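Local coordinates for protein chitinase A (Pteris ryukyuensis, PDB 4RL3) that probably hydrolyses the glycosidic bonds of chitin, the chain here being the family 18 catalytic domain of a longer protein that also carries LysM sequence, at residues T92-S95 with V96-V100; S109-Q113 with Y114-G118; G139-I142 with T143-A147. All coordinates share one frame; numbering follows the deposited sequence.

Contact 1 (T92-S95 with V96-V100)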
# COMPACT_ATOMS: atom_id res chain seq x y z
N THR A 92 -0.01 12.58 -13.68
CA THR A 92 -0.18 13.78 -14.49
C THR A 92 -1.44 14.56 -14.10
O THR A 92 -2.49 13.99 -13.77
CB THR A 92 -0.13 13.42 -15.99
OG1 THR A 92 -0.19 14.61 -16.79
CG2 THR A 92 -1.24 12.49 -16.37
N ALA A 93 -1.31 15.88 -14.11
CA ALA A 93 -2.36 16.78 -13.67
C ALA A 93 -2.49 17.92 -14.66
O ALA A 93 -1.49 18.50 -15.08
CB ALA A 93 -2.03 17.34 -12.30
N THR A 94 -3.73 18.25 -15.01
CA THR A 94 -4.01 19.42 -15.85
C THR A 94 -3.61 20.70 -15.11
O THR A 94 -2.97 21.58 -15.68
CB THR A 94 -5.51 19.47 -16.23
OG1 THR A 94 -5.84 18.29 -16.98
CG2 THR A 94 -5.83 20.72 -17.05
N SER A 95 -4.03 20.77 -13.85
CA SER A 95 -3.61 21.76 -12.89
C SER A 95 -3.68 21.10 -11.53
O SER A 95 -4.41 20.11 -11.36
CB SER A 95 -4.53 22.99 -12.91
OG SER A 95 -5.82 22.67 -12.41
N VAL A 96 -2.94 21.64 -10.57
CA VAL A 96 -2.96 21.09 -9.22
C VAL A 96 -4.38 21.14 -8.66
O VAL A 96 -4.89 20.15 -8.15
CB VAL A 96 -1.97 21.82 -8.29
CG1 VAL A 96 -2.18 21.41 -6.84
CG2 VAL A 96 -0.54 21.55 -8.72
N SER A 97 -5.02 22.29 -8.77
CA SER A 97 -6.33 22.46 -8.15
C SER A 97 -7.38 21.55 -8.76
O SER A 97 -8.23 21.01 -8.03
CB SER A 97 -6.78 23.92 -8.22
OG SER A 97 -7.00 24.34 -9.55
N SER A 98 -7.35 21.36 -10.07
CA SER A 98 -8.36 20.53 -10.73
C SER A 98 -8.12 19.05 -10.44
O SER A 98 -9.08 18.30 -10.22
CB SER A 98 -8.47 20.80 -12.23
OG SER A 98 -7.29 20.49 -12.93
N TRP A 99 -6.86 18.63 -10.42
CA TRP A 99 -6.54 17.24 -10.08
C TRP A 99 -7.01 16.95 -8.64
O TRP A 99 -7.69 15.94 -8.38
CB TRP A 99 -5.03 16.94 -10.26
CG TRP A 99 -4.73 15.46 -10.14
CD1 TRP A 99 -4.61 14.57 -11.16
CD2 TRP A 99 -4.55 14.70 -8.93
NE1 TRP A 99 -4.38 13.30 -10.68
CE2 TRP A 99 -4.34 13.36 -9.31
CE3 TRP A 99 -4.55 15.03 -7.57
CZ2 TRP A 99 -4.13 12.34 -8.38
CZ3 TRP A 99 -4.34 14.01 -6.64
CH2 TRP A 99 -4.12 12.68 -7.05
N VAL A 100 -6.66 17.84 -7.71
CA VAL A 100 -7.03 17.64 -6.32
C VAL A 100 -8.55 17.58 -6.16
O VAL A 100 -9.06 16.71 -5.46
CB VAL A 100 -6.42 18.74 -5.43
CG1 VAL A 100 -7.05 18.73 -4.04
CG2 VAL A 100 -4.91 18.57 -5.35
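Ala-93 and Ser-95 meet Trp-99 and Ser-98 where a loop turns into the first turn of helix 96-114. From the Trp-99 backbone outward, CB comes first: it packs on the methyl CB of Ala-93 at 3.6 Å and lies 3.4 Å from Ser-95 O. CG is anti to the backbone N (chi1 -170°), which carries the ring back along the loop and sets CG 3.9 Å from Ala-93 CB. Next, CD1 comes to 3.4 Å from Thr-92 O, an oblique approach to the ring. The ring nitrogen NE1 gives its hydrogen bond to OD2 of Asp-37, and the far end of the indole, CH2, reaches helix 131-147 at Leu-141 CD2; the side chain also touches Cys-137. Ser-95 sits at the N-cap position. Its carbonyl O accepts the N-H of Trp-99 at 3.0 Å in a nearly straight bond (163°), closing the first helical turn. On the outer side, Ser-95 OG and Ser-98 OG are hydrogen-bonded at 2.7 Å, and Asn-46 ND2 also bonds Ser-98 OG. The chemistry is thus divided: backbone and hydroxyl bonds fix the start of the helix near solvent, while carbon contacts and the Asp-37 bond hold the indole inward.

Contact 2 (S109-Q113 with Y114-G118)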
# COMPACT_ATOMS: atom_id res chain seq x y z
N SER A 109 -16.21 9.32 -3.15
CA SER A 109 -17.32 8.51 -3.67
C SER A 109 -16.99 7.02 -3.61
O SER A 109 -17.82 6.22 -3.20
CB SER A 109 -17.64 8.91 -5.10
OG SER A 109 -18.07 10.26 -5.14
N LEU A 110 -15.77 6.67 -4.01
CA LEU A 110 -15.35 5.27 -4.05
C LEU A 110 -15.26 4.69 -2.66
O LEU A 110 -15.69 3.56 -2.42
CB LEU A 110 -14.00 5.15 -4.77
CG LEU A 110 -13.46 3.74 -4.99
CD1 LEU A 110 -14.34 2.97 -5.96
CD2 LEU A 110 -12.02 3.81 -5.50
N ILE A 111 -14.68 5.46 -1.74
CA ILE A 111 -14.55 5.04 -0.34
C ILE A 111 -15.92 4.79 0.30
O ILE A 111 -16.13 3.80 1.01
CB ILE A 111 -13.75 6.08 0.46
CG1 ILE A 111 -12.27 6.00 0.06
CG2 ILE A 111 -13.90 5.88 1.97
CD1 ILE A 111 -11.46 7.24 0.37
N ASN A 112 -16.87 5.68 0.03
CA ASN A 112 -18.22 5.49 0.54
C ASN A 112 -18.92 4.31 -0.10
O ASN A 112 -19.62 3.58 0.59
CB ASN A 112 -19.03 6.77 0.38
CG ASN A 112 -18.60 7.85 1.35
OD1 ASN A 112 -18.06 7.55 2.42
ND2 ASN A 112 -18.83 9.11 0.99
N GLN A 113 -18.70 4.09 -1.39
CA GLN A 113 -19.32 2.97 -2.09
C GLN A 113 -18.83 1.62 -1.59
O GLN A 113 -19.62 0.69 -1.42
CB GLN A 113 -19.05 3.06 -3.60
CG GLN A 113 -19.74 1.96 -4.41
CD GLN A 113 -19.35 1.94 -5.86
OE1 GLN A 113 -18.48 2.70 -6.31
NE2 GLN A 113 -19.98 1.04 -6.61
N TYR A 114 -17.52 1.52 -1.40
CA TYR A 114 -16.86 0.26 -1.03
C TYR A 114 -16.59 0.11 0.48
O TYR A 114 -16.00 -0.88 0.90
CB TYR A 114 -15.56 0.08 -1.85
CG TYR A 114 -15.84 -0.47 -3.23
CD1 TYR A 114 -16.30 0.36 -4.24
CD2 TYR A 114 -15.66 -1.82 -3.52
CE1 TYR A 114 -16.60 -0.14 -5.49
CE2 TYR A 114 -15.94 -2.33 -4.77
CZ TYR A 114 -16.41 -1.50 -5.76
OH TYR A 114 -16.72 -2.00 -7.01
N HIS A 115 -17.08 1.05 1.29
CA HIS A 115 -16.96 0.95 2.76
C HIS A 115 -15.48 0.94 3.19
O HIS A 115 -15.08 0.19 4.07
CB HIS A 115 -17.66 -0.30 3.30
CG HIS A 115 -18.93 -0.63 2.59
ND1 HIS A 115 -20.05 0.17 2.66
CD2 HIS A 115 -19.26 -1.66 1.77
CE1 HIS A 115 -21.02 -0.37 1.93
NE2 HIS A 115 -20.56 -1.48 1.38
N LEU A 116 -14.69 1.79 2.56
CA LEU A 116 -13.25 1.77 2.78
C LEU A 116 -12.82 2.68 3.93
O LEU A 116 -13.59 3.52 4.41
CB LEU A 116 -12.52 2.16 1.49
CG LEU A 116 -12.88 1.33 0.26
CD1 LEU A 116 -12.11 1.80 -0.96
CD2 LEU A 116 -12.62 -0.15 0.49
N ASP A 117 -11.56 2.54 4.32
CA ASP A 117 -11.01 3.17 5.52
C ASP A 117 -9.83 4.09 5.25
O ASP A 117 -9.36 4.76 6.16
CB ASP A 117 -10.57 2.08 6.48
CG ASP A 117 -11.73 1.26 7.00
OD1 ASP A 117 -12.48 1.81 7.83
OD2 ASP A 117 -11.91 0.10 6.56
N GLY A 118 -9.34 4.11 4.01
CA GLY A 118 -8.13 4.85 3.73
C GLY A 118 -7.56 4.65 2.35
O GLY A 118 -8.10 3.89 1.54
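Two rings, those of Tyr-114 and His-115, meet the last turn of helix 96-114. The phenol has Leu-110 O at its edge, in the ring plane, and takes Leu-110 CD1 obliquely, 3.7 Å from Tyr-114 CD1. The Gln-113 side chain runs alongside it, extended and pointing the same way; its CD lies 3.5 Å from Tyr-114 CE1, with amide and ring planes 61° apart. Trp-53 meets the phenol edge-to-face, and Asn-55 ND2 bonds its OH. The imidazole of His-115 has Gln-113 O over one face, 3.6 Å above the ring plane and offset toward the rim.

At this end the backbone leaves the helix. Tyr-114 N makes the helical bond to Leu-110 O, 2.9 Å long. His-115 then takes positive phi (62°), and Leu-116 N donates to Ile-111 O at 2.9 Å, in the carbonyl plane and on a lone pair. Ile-111 CG2 packs on Leu-116 CB at 4.0 Å. With positive-phi His-115 as C', the 6→1 bond and apolar pair fit a Schellman motif, although His-115 N to Asn-112 O is long at 3.7 Å. The end of the helix is held by backbone bonds and sealed by aliphatic carbon, as the chain turns toward strand 118-123.

Contact 3 (G139-I142 with T143-A147). With EDO (1,2-ethanediol), chain D.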
# COMPACT_ATOMS: atom_id res chain seq x y z
N GLY A 139 -0.35 15.61 -1.13
CA GLY A 139 -0.45 16.16 0.21
C GLY A 139 -1.82 16.78 0.45
O GLY A 139 -2.44 16.58 1.51
N GLN A 140 -2.31 17.53 -0.53
CA GLN A 140 -3.64 18.13 -0.43
C GLN A 140 -4.74 17.07 -0.40
O GLN A 140 -5.69 17.18 0.35
CB GLN A 140 -3.88 19.08 -1.59
CG GLN A 140 -3.12 20.38 -1.49
CD GLN A 140 -3.53 21.34 -2.59
OE1 GLN A 140 -4.66 21.83 -2.59
NE2 GLN A 140 -2.64 21.59 -3.54
N LEU A 141 -4.61 16.05 -1.24
CA LEU A 141 -5.57 14.95 -1.28
C LEU A 141 -5.69 14.29 0.09
O LEU A 141 -6.79 14.13 0.62
CB LEU A 141 -5.14 13.92 -2.33
CG LEU A 141 -5.89 12.59 -2.35
CD1 LEU A 141 -7.38 12.80 -2.62
CD2 LEU A 141 -5.28 11.66 -3.37
N ILE A 142 -4.55 13.93 0.68
CA ILE A 142 -4.57 13.25 1.98
C ILE A 142 -5.11 14.18 3.07
O ILE A 142 -5.92 13.77 3.91
CB ILE A 142 -3.17 12.74 2.37
CG1 ILE A 142 -2.73 11.63 1.41
CG2 ILE A 142 -3.17 12.22 3.79
CD1 ILE A 142 -1.26 11.27 1.54
N THR A 143 -4.66 15.42 3.05
CA THR A 143 -5.04 16.40 4.06
C THR A 143 -6.55 16.63 4.03
O THR A 143 -7.22 16.64 5.08
CB THR A 143 -4.28 17.72 3.86
OG1 THR A 143 -2.88 17.50 4.06
CG2 THR A 143 -4.77 18.80 4.81
N GLN A 144 -7.11 16.78 2.83
CA GLN A 144 -8.55 16.96 2.70
C GLN A 144 -9.35 15.72 3.11
O GLN A 144 -10.38 15.84 3.77
CB GLN A 144 -8.93 17.35 1.28
CG GLN A 144 -8.58 18.77 0.90
CD GLN A 144 -9.30 19.23 -0.36
OE1 GLN A 144 -10.48 18.92 -0.58
NE2 GLN A 144 -8.62 20.01 -1.16
N LEU A 145 -8.91 14.53 2.71
CA LEU A 145 -9.65 13.33 3.09
C LEU A 145 -9.65 13.14 4.60
O LEU A 145 -10.64 12.67 5.16
CB LEU A 145 -9.11 12.08 2.40
CG LEU A 145 -9.36 11.99 0.89
CD1 LEU A 145 -8.61 10.80 0.34
CD2 LEU A 145 -10.84 11.88 0.53
N LYS A 146 -8.55 13.50 5.27
CA LYS A 146 -8.48 13.46 6.73
C LYS A 146 -9.39 14.51 7.36
O LYS A 146 -10.17 14.18 8.27
CB LYS A 146 -7.04 13.61 7.21
CG LYS A 146 -6.17 12.37 7.00
CD LYS A 146 -6.53 11.25 7.94
CE LYS A 146 -5.60 10.05 7.77
NZ LYS A 146 -4.25 10.30 8.36
N ALA A 147 -9.30 15.74 6.88
CA ALA A 147 -10.08 16.84 7.46
C ALA A 147 -11.58 16.60 7.28
O ALA A 147 -12.39 16.92 8.17
CB ALA A 147 -9.67 18.16 6.85
C1 EDO D . -4.11 10.77 12.14
O1 EDO D . -4.49 9.68 11.31
C2 EDO D . -3.29 11.77 11.34
O2 EDO D . -4.10 12.43 10.35
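This is a helical contact of residues four apart, in the last turns of helix 131-147, which links strands 118-123 and 153-156 in a beta-alpha-beta crossover of the barrel. The backbone N-H groups of Thr-143, Gln-144, Leu-145 and Lys-146 each bond the carbonyl four residues back. Gly-139 O is gripped twice: Thr-143 N donates at 2.9 Å, and Thr-143 OG1 at 2.7 Å from the opposite face of the carbonyl plane. The hydroxyl is bent back beside its own backbone N (chi1 -64°), which brings it over that carbonyl, 35° out of its plane. On the buried side Leu-141 and Leu-145 lie side by side, pointing the same way, CD1 to CD1 at 3.8 Å; both also touch Ile-119 of strand 118-123.

Lys-146 starts against Ile-142 O, its CG 3.4 Å away, and its chain bends at chi2 and chi4. Its NZ forms a salt bridge with Asp-178 OD2 and bonds Val-176 O. Lys-146 NZ also donates to an ethanediol, probably from the crystallisation liquor, at 3.0 Å (O1) and 2.9 Å (O2); the ethanediol also bonds Asp-178 OD1. With a methionine in its place, the carboxylate of Asp-178 would probably lose its charged mate and Val-176 O a donor. The helix thus pairs an apolar face turned to the barrel with a charged tie to the loop that carries Val-176 and Asp-178.

Overall arrangement
Following the chain, contact 1 comes first, where the loop after strand 87-88 enters helix 96-114. Contact 2 lies at the other end of that helix, about 22 Å from contact 1 between centres, and passes the chain on to strand 118-123. Contact 3 follows in helix 131-147, on the way to strand 153-156. The three are in series: each closes only a short local turn, and none nests within or crosses another. In space the neighbouring helices bring contacts 1 and 3 together, where Val-96, Trp-99 and Val-100 pack on Gln-140, Leu-141 and Gln-144. Contacts 2 and 3 stay apart, with nearest atoms about 5 Å away. Together they mark two successive helices of the TIM barrel.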